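Local coordinates for protein cysteine synthase 3 (Entamoeba histolytica, PDB 6KR5) that catalyses, as a pyridoxal-phosphate-dependent O-acetylserine sulfhydrylase, the formation of L-cysteine from O-acetyl-L-serine and sulfide, at residues E80-T85 with E144-Q149; V104-P109 with M118-F123; N64-A69 with A98-P103. All blocks are in the same frame, centred on the assembly; numbering follows the deposited sequence. Where two conformers were deposited one is given.

From the N terminus, helix residues 64-69 come first and segment 80-85, mostly strand, second. Segment 98-103 then closes contact 3 by returning to the helix of 64-69. Contact 2 opens directly afterwards at 104-109 and is soon closed by 118-123, so contacts 3 and 2 follow in series. Last, 144-149 packs back on 80-85, closing contact 1. That long loop encloses contact 2 completely and crosses contact 3, whose segments alternate with its own. Strands 80-84 and 104-109 are parallel neighbours in one four-stranded sheet. Contact 1 ties helix 135-149 to one face of this sheet, contact 2 ties helix 114-122 to the other, and contact 3 joins two helices, 58-72 and 88-100.

Contact 1: residues E80-T85 with E144-Q149; sequences EIIEAT and EELIKQ
I82 meets L146 and I147 through aliphatic branches alone, and the flat groups stand around this meeting rather than in it. The side chain of I82 also touches Y143 and Y154, and that of L146 touches Y154. The carboxylate of E83, whose CB points away from the helix, is held at both of its oxygens by backbone N-H groups: OE1 takes the N-H of A84 on its anti lone pair (E83 OE1 to A84 N 2.9 Å, 146° at the hydrogen), and OE2 takes the N-H of Q159. Two bonds to different parts of the chain should fix the rotation of this buried group.

The two branches of I82 divide the helix between them. CG1 lies anti to the backbone N (chi1 -171°), and the extended chain beyond it carries CD1 out to L146, where I82 CD1 lies 4.0 Å from L146 CD1 and nearly as close to its CB. The shorter branch, CG2, meets I147 instead, with I82 CG2 3.6 Å from I147 CD1. In each pair the side chains run at a slant to one another.

Strand 80-84 is an inner strand of the parallel sheet in the smaller domain of this fold-type II pyridoxal-phosphate enzyme. Helix 135-149 is the connection between strand 126-130 at one border of that sheet and strand 154-156 at the other, a beta-alpha-beta crossover that passes over the strands between them.

The CB of I147 does not aim at the strand; the bend at chi2 (-85°) brings CD1 to I82 CG2. L146 points its CB at the strand directly and is buried, whereas I147 remains partly exposed. On the same sheet face I82 also packs against N105 and V107 of the adjoining strand.

Contact 2: residues V104-P109 with M118-F123; sequences VNIVMP and MIMKAF
M120 reaches from helix 114-122 to I106 and M108, alternate residues of strand 104-109, and everything that touches across this contact is buried.

The sulfur-to-aliphatic packing falls on I106. M120 SD sits 3.9 Å from I106 CG2 and equally far from I106 CG1, resting in the fork of the isoleucine, and the methionine chain lies nearly perpendicular to that of I106. The thioether is extended through chi2 and bends only at chi3 (-60°), which turns the methyl CE past I106 CG2 toward the next inward-pointing residue of the strand.

The methionine pair is tip to tip, with M108 SD 3.6 Å from M120 CE. M108 was deposited in two conformers and the distance holds for one of them, so this approach is doubtful.

Strand, helix and the following strand 126-130 form a beta-alpha-beta unit, and L127 of that last strand touches both I106 and M120. C94 of helix 88-100 adjoins M120 as well. On the opposite sheet face V107 packs on helix 135-149, while the outer side of helix 114-122 meets the second subunit, where I119 lies on M276 and A122 on Y319 of that chain.

Contact 3: residues N64-A69 with A98-P103; sequences NIIYQA and AVFGYP
I66 and Y67, the two residues that meet F100, are carried on a helical turn held by the backbone bond from Q68 N to N64 O, at 2.9 Å the shortest polar bond within either segment. Nothing polar passes between the segments themselves; F100 inserts its ring beside the turn and is touched by both residues.

The aromatic pair is not a true stack. The Y67 and F100 planes lie within 15° of parallel, but the centroids are 5.8 Å apart and the rings are slid so far that they scarcely overlap. Contact is left to the margins, with F100 CZ 3.6 Å from Y67 CD1 and a little farther from Y67 CB and CG. With chi1 at -170°, the Y67 ring projects outward from the helix, and the tip of F100 comes in by the root of that ring.

I66 meets another part of the phenylalanine: I66 CG2 is 3.7 Å from F100 CD2, and the two side chains run alongside one another, pointing opposite ways. The other branch of I66 runs to the sheet, where I66 CD1 packs 3.7 Å from I81 CD1. I66 thus touches F100 with one branch and strand 80-84 with the other.

Directly after F100 the helix ends at G101, whose positive phi (84°) suits glycine and sends the chain toward the sheet. Y102 packs there on I81, and P103 O accepts a hydrogen bond from I81 N.

Helices 58-72 and 88-100 flank strand 80-84 in sequence, and this contact joins them beside its first residues. L18 touches F100 from a loop, and I4 of the second subunit packs on F100 and gives Y67 OH a weak hydrogen bond, placing the helix pair at the dimer interface.

Contact 1: residues E80-T85 with E144-Q149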
ATOM      1  N   GLU B  80       0.294  -9.220  27.331  1.00 21.57           N
ATOM      2  CA  GLU B  80       0.163  -8.138  26.358  1.00 19.65           C
ATOM      3  C   GLU B  80       1.525  -7.821  25.768  1.00 21.21           C
ATOM      4  O   GLU B  80       2.540  -7.904  26.457  1.00 22.18           O
ATOM      5  CB  GLU B  80      -0.442  -6.886  27.006  1.00 20.81           C
ATOM      6  CG  GLU B  80      -1.756  -7.185  27.719  1.00 20.72           C
ATOM      7  CD  GLU B  80      -2.430  -5.962  28.293  1.00 24.94           C
ATOM      8  OE1 GLU B  80      -1.973  -4.827  28.023  1.00 26.15           O
ATOM      9  OE2 GLU B  80      -3.435  -6.123  29.019  1.00 22.97           O
ATOM     10  N   ILE B  81       1.539  -7.461  24.491  1.00 18.86           N
ATOM     11  CA  ILE B  81       2.761  -7.052  23.809  1.00 19.65           C
ATOM     12  C   ILE B  81       3.057  -5.596  24.148  1.00 19.08           C
ATOM     13  O   ILE B  81       2.140  -4.787  24.322  1.00 20.24           O
ATOM     14  CB  ILE B  81       2.593  -7.266  22.290  1.00 21.09           C
ATOM     15  CG1 ILE B  81       2.326  -8.745  21.979  1.00 21.70           C
ATOM     16  CG2 ILE B  81       3.821  -6.771  21.528  1.00 22.26           C
ATOM     17  CD1 ILE B  81       1.306  -8.977  20.881  1.00 27.49           C
ATOM     18  N   ILE B  82       4.341  -5.238  24.256  1.00 20.08           N
ATOM     19  CA  ILE B  82       4.713  -3.837  24.429  1.00 20.49           C
ATOM     20  C   ILE B  82       5.956  -3.535  23.595  1.00 21.29           C
ATOM     21  O   ILE B  82       6.836  -4.385  23.430  1.00 20.85           O
ATOM     22  CB  ILE B  82       4.924  -3.468  25.918  1.00 20.51           C
ATOM     23  CG1 ILE B  82       5.096  -1.952  26.070  1.00 22.69           C
ATOM     24  CG2 ILE B  82       6.102  -4.228  26.530  1.00 22.37           C
ATOM     25  CD1 ILE B  82       5.153  -1.473  27.508  1.00 26.52           C
ATOM     26  N   GLU B  83       6.010  -2.319  23.057  1.00 20.56           N
ATOM     27  CA  GLU B  83       7.180  -1.826  22.350  1.00 18.59           C
ATOM     28  C   GLU B  83       7.194  -0.308  22.449  1.00 21.01           C
ATOM     29  O   GLU B  83       6.144   0.323  22.571  1.00 20.42           O
ATOM     30  CB  GLU B  83       7.197  -2.292  20.891  1.00 19.23           C
ATOM     31  CG  GLU B  83       8.428  -1.829  20.085  1.00 20.71           C
ATOM     32  CD  GLU B  83       9.733  -2.371  20.647  1.00 21.17           C
ATOM     33  OE1 GLU B  83      10.214  -1.846  21.679  1.00 21.10           O
ATOM     34  OE2 GLU B  83      10.285  -3.307  20.033  1.00 20.75           O
ATOM     35  N   ALA B  84       8.401   0.269  22.441  1.00 21.20           N
ATOM     36  CA  ALA B  84       8.590   1.712  22.361  1.00 24.18           C
ATOM     37  C   ALA B  84       8.947   2.028  20.919  1.00 25.24           C
ATOM     38  O   ALA B  84      10.051   1.713  20.465  1.00 28.54           O
ATOM     39  CB  ALA B  84       9.680   2.188  23.322  1.00 23.79           C
ATOM     40  N   THR B  85       8.009   2.622  20.191  1.00 21.21           N
ATOM     41  CA  THR B  85       8.226   2.872  18.774  1.00 23.31           C
ATOM     42  C   THR B  85       7.238   3.919  18.301  1.00 24.91           C
ATOM     43  O   THR B  85       6.087   3.927  18.730  1.00 22.64           O
ATOM     44  CB  THR B  85       8.065   1.590  17.934  1.00 23.51           C
ATOM     45  OG1 THR B  85       8.144   1.911  16.539  1.00 27.67           O
ATOM     46  CG2 THR B  85       6.721   0.926  18.191  1.00 22.61           C
ATOM     47  N   GLU B 144      10.261   1.918  30.281  1.00 37.39           N
ATOM     48  CA  GLU B 144      10.979   1.189  31.325  1.00 35.19           C
ATOM     49  C   GLU B 144      10.169   1.135  32.611  1.00 37.87           C
ATOM     50  O   GLU B 144      10.150   0.107  33.298  1.00 38.55           O
ATOM     51  CB  GLU B 144      12.342   1.833  31.579  1.00 31.88           C
ATOM     52  CG  GLU B 144      13.306   1.780  30.405  1.00 39.03           C
ATOM     53  CD  GLU B 144      13.735   0.366  30.049  1.00 49.65           C
ATOM     54  OE1 GLU B 144      13.525  -0.551  30.870  1.00 59.19           O
ATOM     55  OE2 GLU B 144      14.286   0.171  28.942  1.00 46.07           O
ATOM     56  N   GLU B 145       9.494   2.234  32.952  1.00 32.67           N
ATOM     57  CA  GLU B 145       8.621   2.240  34.117  1.00 34.20           C
ATOM     58  C   GLU B 145       7.515   1.201  33.979  1.00 41.61           C
ATOM     59  O   GLU B 145       7.183   0.505  34.944  1.00 39.32           O
ATOM     60  CB  GLU B 145       8.034   3.638  34.316  1.00 40.58           C
ATOM     61  CG  GLU B 145       6.890   3.713  35.307  1.00 48.72           C
ATOM     62  CD  GLU B 145       6.568   5.142  35.705  1.00 53.21           C
ATOM     63  OE1 GLU B 145       7.475   5.835  36.214  1.00 62.20           O
ATOM     64  OE2 GLU B 145       5.412   5.571  35.512  1.00 51.69           O
ATOM     65  N   LEU B 146       6.952   1.066  32.776  1.00 33.98           N
ATOM     66  CA  LEU B 146       5.874   0.105  32.565  1.00 35.86           C
ATOM     67  C   LEU B 146       6.375  -1.330  32.682  1.00 35.70           C
ATOM     68  O   LEU B 146       5.705  -2.178  33.280  1.00 36.98           O
ATOM     69  CB  LEU B 146       5.236   0.333  31.198  1.00 29.47           C
ATOM     70  CG  LEU B 146       4.234   1.478  31.103  1.00 37.67           C
ATOM     71  CD1 LEU B 146       3.821   1.686  29.651  1.00 30.24           C
ATOM     72  CD2 LEU B 146       3.023   1.199  31.967  1.00 31.30           C
ATOM     73  N   ILE B 147       7.543  -1.621  32.105  1.00 34.67           N
ATOM     74  CA  ILE B 147       8.099  -2.970  32.170  1.00 31.77           C
ATOM     75  C   ILE B 147       8.373  -3.368  33.615  1.00 40.17           C
ATOM     76  O   ILE B 147       8.198  -4.533  33.998  1.00 36.92           O
ATOM     77  CB  ILE B 147       9.371  -3.060  31.304  1.00 33.20           C
ATOM     78  CG1 ILE B 147       9.016  -2.901  29.829  1.00 36.42           C
ATOM     79  CG2 ILE B 147      10.103  -4.374  31.537  1.00 44.04           C
ATOM     80  CD1 ILE B 147       8.589  -4.195  29.176  1.00 34.19           C
ATOM     81  N   LYS B 148       8.799  -2.410  34.442  1.00 39.97           N
ATOM     82  CA  LYS B 148       9.054  -2.711  35.848  1.00 39.74           C
ATOM     83  C   LYS B 148       7.759  -2.897  36.626  1.00 40.06           C
ATOM     84  O   LYS B 148       7.726  -3.664  37.596  1.00 36.22           O
ATOM     85  CB  LYS B 148       9.901  -1.604  36.479  1.00 36.70           C
ATOM     86  N   GLN B 149       6.688  -2.210  36.222  1.00 43.57           N
ATOM     87  CA  GLN B 149       5.387  -2.353  36.862  1.00 38.45           C
ATOM     88  C   GLN B 149       4.627  -3.588  36.395  1.00 41.71           C
ATOM     89  O   GLN B 149       3.627  -3.950  37.023  1.00 46.62           O
ATOM     90  CB  GLN B 149       4.531  -1.103  36.610  1.00 50.38           C
ATOM     91  CG  GLN B 149       5.062   0.177  37.255  1.00 45.90           C
ATOM     92  CD  GLN B 149       4.383   1.438  36.730  1.00 55.52           C
ATOM     93  OE1 GLN B 149       4.059   1.542  35.543  1.00 45.89           O
ATOM     94  NE2 GLN B 149       4.168   2.404  37.618  1.00 54.26           N
TER

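Contact 2: residues V104-P109 with M118-F123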
ATOM      1  N   VAL B 104      -1.858  -4.956  22.286  1.00 19.21           N
ATOM      2  CA  VAL B 104      -0.576  -4.356  21.929  1.00 18.34           C
ATOM      3  C   VAL B 104      -0.498  -2.970  22.563  1.00 19.45           C
ATOM      4  O   VAL B 104      -1.368  -2.118  22.327  1.00 22.46           O
ATOM      5  CB  VAL B 104      -0.387  -4.275  20.404  1.00 17.78           C
ATOM      6  CG1 VAL B 104       0.937  -3.603  20.065  1.00 20.45           C
ATOM      7  CG2 VAL B 104      -0.459  -5.667  19.779  1.00 19.37           C
ATOM      8  N   ASN B 105       0.538  -2.745  23.369  1.00 19.41           N
ATOM      9  CA  ASN B 105       0.822  -1.449  23.970  1.00 19.64           C
ATOM     10  C   ASN B 105       2.005  -0.811  23.252  1.00 19.35           C
ATOM     11  O   ASN B 105       3.071  -1.417  23.167  1.00 21.21           O
ATOM     12  CB  ASN B 105       1.140  -1.601  25.460  1.00 19.81           C
ATOM     13  CG  ASN B 105       0.022  -2.271  26.227  1.00 21.51           C
ATOM     14  OD1 ASN B 105      -0.947  -1.624  26.624  1.00 23.94           O
ATOM     15  ND2 ASN B 105       0.146  -3.581  26.434  1.00 23.25           N
ATOM     16  N   ILE B 106       1.818   0.402  22.734  1.00 18.87           N
ATOM     17  CA  ILE B 106       2.884   1.128  22.049  1.00 17.72           C
ATOM     18  C   ILE B 106       3.168   2.412  22.810  1.00 18.44           C
ATOM     19  O   ILE B 106       2.255   3.213  23.047  1.00 20.61           O
ATOM     20  CB  ILE B 106       2.508   1.458  20.591  1.00 18.71           C
ATOM     21  CG1 ILE B 106       2.148   0.188  19.811  1.00 19.95           C
ATOM     22  CG2 ILE B 106       3.623   2.285  19.928  1.00 20.42           C
ATOM     23  CD1 ILE B 106       3.255  -0.802  19.635  1.00 17.66           C
ATOM     24  N   VAL B 107       4.435   2.614  23.179  1.00 20.48           N
ATOM     25  CA  VAL B 107       4.870   3.796  23.916  1.00 21.52           C
ATOM     26  C   VAL B 107       5.540   4.755  22.942  1.00 20.46           C
ATOM     27  O   VAL B 107       6.460   4.361  22.219  1.00 21.97           O
ATOM     28  CB  VAL B 107       5.836   3.419  25.050  1.00 22.33           C
ATOM     29  CG1 VAL B 107       6.091   4.624  25.928  1.00 24.18           C
ATOM     30  CG2 VAL B 107       5.274   2.246  25.849  1.00 26.22           C
ATOM     31  N   MET B 108       5.096   6.007  22.932  0.66 24.06           N
ATOM     32  CA  MET B 108       5.636   7.015  22.025  0.66 24.08           C
ATOM     33  C   MET B 108       5.328   8.394  22.604  0.66 22.99           C
ATOM     34  O   MET B 108       4.387   8.542  23.386  0.66 24.10           O
ATOM     35  CB  MET B 108       5.022   6.876  20.625  0.66 24.44           C
ATOM     36  CG  MET B 108       3.507   6.885  20.663  0.66 20.49           C
ATOM     37  SD  MET B 108       2.782   6.324  19.122  0.66 26.80           S
ATOM     38  CE  MET B 108       3.722   7.319  17.965  0.66 24.57           C
ATOM     39  N   PRO B 109       6.106   9.415  22.224  1.00 23.88           N
ATOM     40  CA  PRO B 109       5.753  10.779  22.663  1.00 27.87           C
ATOM     41  C   PRO B 109       4.457  11.234  22.012  1.00 25.43           C
ATOM     42  O   PRO B 109       4.166  10.895  20.862  1.00 25.90           O
ATOM     43  CB  PRO B 109       6.949  11.619  22.189  1.00 28.83           C
ATOM     44  CG  PRO B 109       8.036  10.633  21.895  1.00 23.84           C
ATOM     45  CD  PRO B 109       7.336   9.392  21.432  1.00 23.21           C
ATOM     46  N   MET B 118      -2.781   7.140  14.677  1.00 23.15           N
ATOM     47  CA  MET B 118      -4.133   6.847  14.229  1.00 23.07           C
ATOM     48  C   MET B 118      -4.213   5.449  13.625  1.00 20.33           C
ATOM     49  O   MET B 118      -5.180   4.720  13.869  1.00 23.71           O
ATOM     50  CB  MET B 118      -4.570   7.917  13.232  1.00 24.44           C
ATOM     51  CG  MET B 118      -5.947   7.738  12.655  1.00 23.48           C
ATOM     52  SD  MET B 118      -6.332   9.170  11.613  1.00 26.56           S
ATOM     53  CE  MET B 118      -6.281  10.494  12.812  1.00 33.82           C
ATOM     54  N   ILE B 119      -3.205   5.055  12.846  1.00 20.96           N
ATOM     55  CA  ILE B 119      -3.203   3.704  12.280  1.00 23.02           C
ATOM     56  C   ILE B 119      -3.178   2.669  13.397  1.00 22.38           C
ATOM     57  O   ILE B 119      -3.962   1.713  13.402  1.00 21.22           O
ATOM     58  CB  ILE B 119      -2.015   3.504  11.324  1.00 21.44           C
ATOM     59  CG1 ILE B 119      -2.145   4.353  10.061  1.00 25.23           C
ATOM     60  CG2 ILE B 119      -1.874   2.029  10.938  1.00 22.18           C
ATOM     61  CD1 ILE B 119      -0.871   4.327   9.239  1.00 24.02           C
ATOM     62  N   MET B 120      -2.284   2.853  14.373  1.00 23.47           N
ATOM     63  CA  MET B 120      -2.171   1.870  15.446  1.00 20.46           C
ATOM     64  C   MET B 120      -3.429   1.833  16.309  1.00 21.19           C
ATOM     65  O   MET B 120      -3.936   0.750  16.631  1.00 21.60           O
ATOM     66  CB  MET B 120      -0.923   2.169  16.276  1.00 18.38           C
ATOM     67  CG  MET B 120       0.358   1.873  15.509  1.00 22.23           C
ATOM     68  SD  MET B 120       1.806   2.206  16.507  1.00 22.84           S
ATOM     69  CE  MET B 120       1.506   3.925  16.808  1.00 27.31           C
ATOM     70  N   LYS B 121      -3.976   3.002  16.656  1.00 23.00           N
ATOM     71  CA  LYS B 121      -5.235   3.029  17.398  1.00 24.85           C
ATOM     72  C   LYS B 121      -6.358   2.337  16.625  1.00 20.33           C
ATOM     73  O   LYS B 121      -7.198   1.654  17.224  1.00 22.43           O
ATOM     74  CB  LYS B 121      -5.621   4.471  17.729  1.00 27.26           C
ATOM     75  N   ALA B 122      -6.376   2.482  15.289  1.00 24.62           N
ATOM     76  CA  ALA B 122      -7.424   1.831  14.501  1.00 23.80           C
ATOM     77  C   ALA B 122      -7.347   0.313  14.609  1.00 20.01           C
ATOM     78  O   ALA B 122      -8.385  -0.368  14.613  1.00 22.34           O
ATOM     79  CB  ALA B 122      -7.340   2.266  13.036  1.00 23.13           C
ATOM     80  N   PHE B 123      -6.129  -0.232  14.726  1.00 21.05           N
ATOM     81  CA  PHE B 123      -5.927  -1.657  14.940  1.00 21.32           C
ATOM     82  C   PHE B 123      -6.210  -2.093  16.373  1.00 19.70           C
ATOM     83  O   PHE B 123      -6.069  -3.281  16.682  1.00 21.86           O
ATOM     84  CB  PHE B 123      -4.497  -2.041  14.551  1.00 19.30           C
ATOM     85  CG  PHE B 123      -4.320  -2.324  13.081  1.00 18.73           C
ATOM     86  CD1 PHE B 123      -4.498  -3.609  12.582  1.00 18.23           C
ATOM     87  CD2 PHE B 123      -3.947  -1.314  12.198  1.00 21.05           C
ATOM     88  CE1 PHE B 123      -4.316  -3.875  11.220  1.00 19.61           C
ATOM     89  CE2 PHE B 123      -3.763  -1.582  10.842  1.00 19.92           C
ATOM     90  CZ  PHE B 123      -3.947  -2.862  10.359  1.00 20.06           C
TER

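Contact 3: residues N64-A69 with A98-P103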
ATOM      1  N   ASN B  64       6.496 -12.072  12.767  1.00 18.18           N
ATOM      2  CA  ASN B  64       7.320 -13.176  13.258  1.00 19.70           C
ATOM      3  C   ASN B  64       7.678 -13.030  14.732  1.00 19.83           C
ATOM      4  O   ASN B  64       7.801 -14.044  15.432  1.00 20.92           O
ATOM      5  CB  ASN B  64       8.597 -13.341  12.437  1.00 19.25           C
ATOM      6  CG  ASN B  64       9.154 -14.740  12.577  1.00 20.06           C
ATOM      7  OD1 ASN B  64       8.453 -15.716  12.276  1.00 23.29           O
ATOM      8  ND2 ASN B  64      10.379 -14.857  13.089  1.00 22.56           N
ATOM      9  N   ILE B  65       7.879 -11.805  15.226  1.00 18.28           N
ATOM     10  CA  ILE B  65       8.138 -11.628  16.659  1.00 17.85           C
ATOM     11  C   ILE B  65       6.986 -12.203  17.476  1.00 21.06           C
ATOM     12  O   ILE B  65       7.195 -12.951  18.437  1.00 20.46           O
ATOM     13  CB  ILE B  65       8.379 -10.139  16.973  1.00 20.67           C
ATOM     14  CG1 ILE B  65       9.809  -9.752  16.569  1.00 17.90           C
ATOM     15  CG2 ILE B  65       8.117  -9.838  18.443  1.00 20.64           C
ATOM     16  CD1 ILE B  65      10.080  -8.288  16.630  1.00 20.97           C
ATOM     17  N   ILE B  66       5.753 -11.906  17.077  1.00 19.24           N
ATOM     18  CA  ILE B  66       4.603 -12.373  17.842  1.00 21.54           C
ATOM     19  C   ILE B  66       4.345 -13.856  17.599  1.00 20.31           C
ATOM     20  O   ILE B  66       4.097 -14.613  18.547  1.00 23.00           O
ATOM     21  CB  ILE B  66       3.381 -11.508  17.502  1.00 20.57           C
ATOM     22  CG1 ILE B  66       3.609 -10.090  18.022  1.00 22.00           C
ATOM     23  CG2 ILE B  66       2.127 -12.091  18.124  1.00 22.30           C
ATOM     24  CD1 ILE B  66       2.639  -9.071  17.450  1.00 21.76           C
ATOM     25  N   TYR B  67       4.420 -14.296  16.341  1.00 19.82           N
ATOM     26  CA  TYR B  67       4.157 -15.694  16.008  1.00 17.88           C
ATOM     27  C   TYR B  67       5.118 -16.615  16.738  1.00 23.54           C
ATOM     28  O   TYR B  67       4.706 -17.610  17.347  1.00 23.33           O
ATOM     29  CB  TYR B  67       4.279 -15.888  14.500  1.00 21.47           C
ATOM     30  CG  TYR B  67       3.816 -17.223  13.968  1.00 25.44           C
ATOM     31  CD1 TYR B  67       2.718 -17.873  14.513  1.00 31.00           C
ATOM     32  CD2 TYR B  67       4.455 -17.808  12.888  1.00 33.74           C
ATOM     33  CE1 TYR B  67       2.286 -19.084  14.006  1.00 35.58           C
ATOM     34  CE2 TYR B  67       4.036 -19.018  12.376  1.00 35.02           C
ATOM     35  CZ  TYR B  67       2.952 -19.653  12.937  1.00 35.47           C
ATOM     36  OH  TYR B  67       2.530 -20.859  12.422  1.00 44.15           O
ATOM     37  N   GLN B  68       6.411 -16.305  16.679  1.00 22.46           N
ATOM     38  CA  GLN B  68       7.376 -17.188  17.324  1.00 20.69           C
ATOM     39  C   GLN B  68       7.201 -17.179  18.834  1.00 24.99           C
ATOM     40  O   GLN B  68       7.346 -18.222  19.489  1.00 23.84           O
ATOM     41  CB  GLN B  68       8.799 -16.786  16.952  1.00 22.24           C
ATOM     42  CG  GLN B  68       9.819 -17.871  17.326  1.00 23.45           C
ATOM     43  CD  GLN B  68       9.633 -19.135  16.503  1.00 24.69           C
ATOM     44  OE1 GLN B  68       9.552 -19.082  15.280  1.00 25.01           O
ATOM     45  NE2 GLN B  68       9.556 -20.280  17.173  1.00 28.94           N
ATOM     46  N   ALA B  69       6.880 -16.014  19.409  1.00 22.01           N
ATOM     47  CA  ALA B  69       6.687 -15.950  20.856  1.00 20.15           C
ATOM     48  C   ALA B  69       5.502 -16.800  21.283  1.00 24.08           C
ATOM     49  O   ALA B  69       5.553 -17.467  22.324  1.00 24.36           O
ATOM     50  CB  ALA B  69       6.503 -14.505  21.319  1.00 23.18           C
ATOM     51  N   ALA B  98      -3.677  -7.765  16.377  1.00 19.68           N
ATOM     52  CA  ALA B  98      -5.121  -7.766  16.166  1.00 21.82           C
ATOM     53  C   ALA B  98      -5.611  -9.129  15.677  1.00 21.27           C
ATOM     54  O   ALA B  98      -6.683  -9.594  16.082  1.00 22.88           O
ATOM     55  CB  ALA B  98      -5.492  -6.660  15.176  1.00 21.25           C
ATOM     56  N   VAL B  99      -4.844  -9.788  14.810  1.00 20.03           N
ATOM     57  CA  VAL B  99      -5.309 -11.052  14.243  1.00 18.26           C
ATOM     58  C   VAL B  99      -5.049 -12.210  15.199  1.00 26.44           C
ATOM     59  O   VAL B  99      -5.894 -13.105  15.349  1.00 24.04           O
ATOM     60  CB  VAL B  99      -4.663 -11.278  12.862  1.00 19.33           C
ATOM     61  CG1 VAL B  99      -5.099 -12.604  12.298  1.00 22.22           C
ATOM     62  CG2 VAL B  99      -5.046 -10.145  11.900  1.00 22.04           C
ATOM     63  N   PHE B 100      -3.904 -12.203  15.887  1.00 21.46           N
ATOM     64  CA  PHE B 100      -3.634 -13.248  16.870  1.00 22.95           C
ATOM     65  C   PHE B 100      -4.452 -13.076  18.140  1.00 23.96           C
ATOM     66  O   PHE B 100      -4.512 -14.011  18.949  1.00 28.00           O
ATOM     67  CB  PHE B 100      -2.149 -13.280  17.241  1.00 21.54           C
ATOM     68  CG  PHE B 100      -1.277 -13.940  16.217  1.00 22.74           C
ATOM     69  CD1 PHE B 100      -1.430 -15.285  15.921  1.00 25.66           C
ATOM     70  CD2 PHE B 100      -0.281 -13.227  15.569  1.00 19.89           C
ATOM     71  CE1 PHE B 100      -0.619 -15.905  14.971  1.00 25.77           C
ATOM     72  CE2 PHE B 100       0.540 -13.841  14.620  1.00 23.40           C
ATOM     73  CZ  PHE B 100       0.373 -15.177  14.323  1.00 27.00           C
ATOM     74  N   GLY B 101      -5.053 -11.910  18.348  1.00 21.08           N
ATOM     75  CA  GLY B 101      -5.895 -11.693  19.510  1.00 23.55           C
ATOM     76  C   GLY B 101      -5.166 -11.309  20.776  1.00 24.46           C
ATOM     77  O   GLY B 101      -5.602 -11.686  21.870  1.00 29.71           O
ATOM     78  N   TYR B 102      -4.065 -10.565  20.670  1.00 22.23           N
ATOM     79  CA  TYR B 102      -3.340 -10.110  21.842  1.00 21.93           C
ATOM     80  C   TYR B 102      -3.359  -8.592  21.933  1.00 23.91           C
ATOM     81  O   TYR B 102      -3.234  -7.914  20.912  1.00 22.96           O
ATOM     82  CB  TYR B 102      -1.879 -10.570  21.809  1.00 22.13           C
ATOM     83  CG  TYR B 102      -1.699 -11.995  22.235  1.00 23.71           C
ATOM     84  CD1 TYR B 102      -1.880 -13.032  21.329  1.00 24.22           C
ATOM     85  CD2 TYR B 102      -1.368 -12.312  23.555  1.00 22.97           C
ATOM     86  CE1 TYR B 102      -1.720 -14.337  21.714  1.00 26.11           C
ATOM     87  CE2 TYR B 102      -1.213 -13.616  23.944  1.00 27.03           C
ATOM     88  CZ  TYR B 102      -1.392 -14.620  23.021  1.00 24.85           C
ATOM     89  OH  TYR B 102      -1.234 -15.927  23.409  1.00 30.79           O
ATOM     90  N   PRO B 103      -3.495  -8.029  23.128  1.00 19.87           N
ATOM     91  CA  PRO B 103      -3.373  -6.572  23.256  1.00 20.98           C
ATOM     92  C   PRO B 103      -1.960  -6.128  22.909  1.00 20.33           C
ATOM     93  O   PRO B 103      -0.983  -6.834  23.186  1.00 20.94           O
ATOM     94  CB  PRO B 103      -3.702  -6.310  24.731  1.00 22.83           C
ATOM     95  CG  PRO B 103      -4.484  -7.520  25.171  1.00 22.64           C
ATOM     96  CD  PRO B 103      -3.895  -8.671  24.393  1.00 20.61           C
TER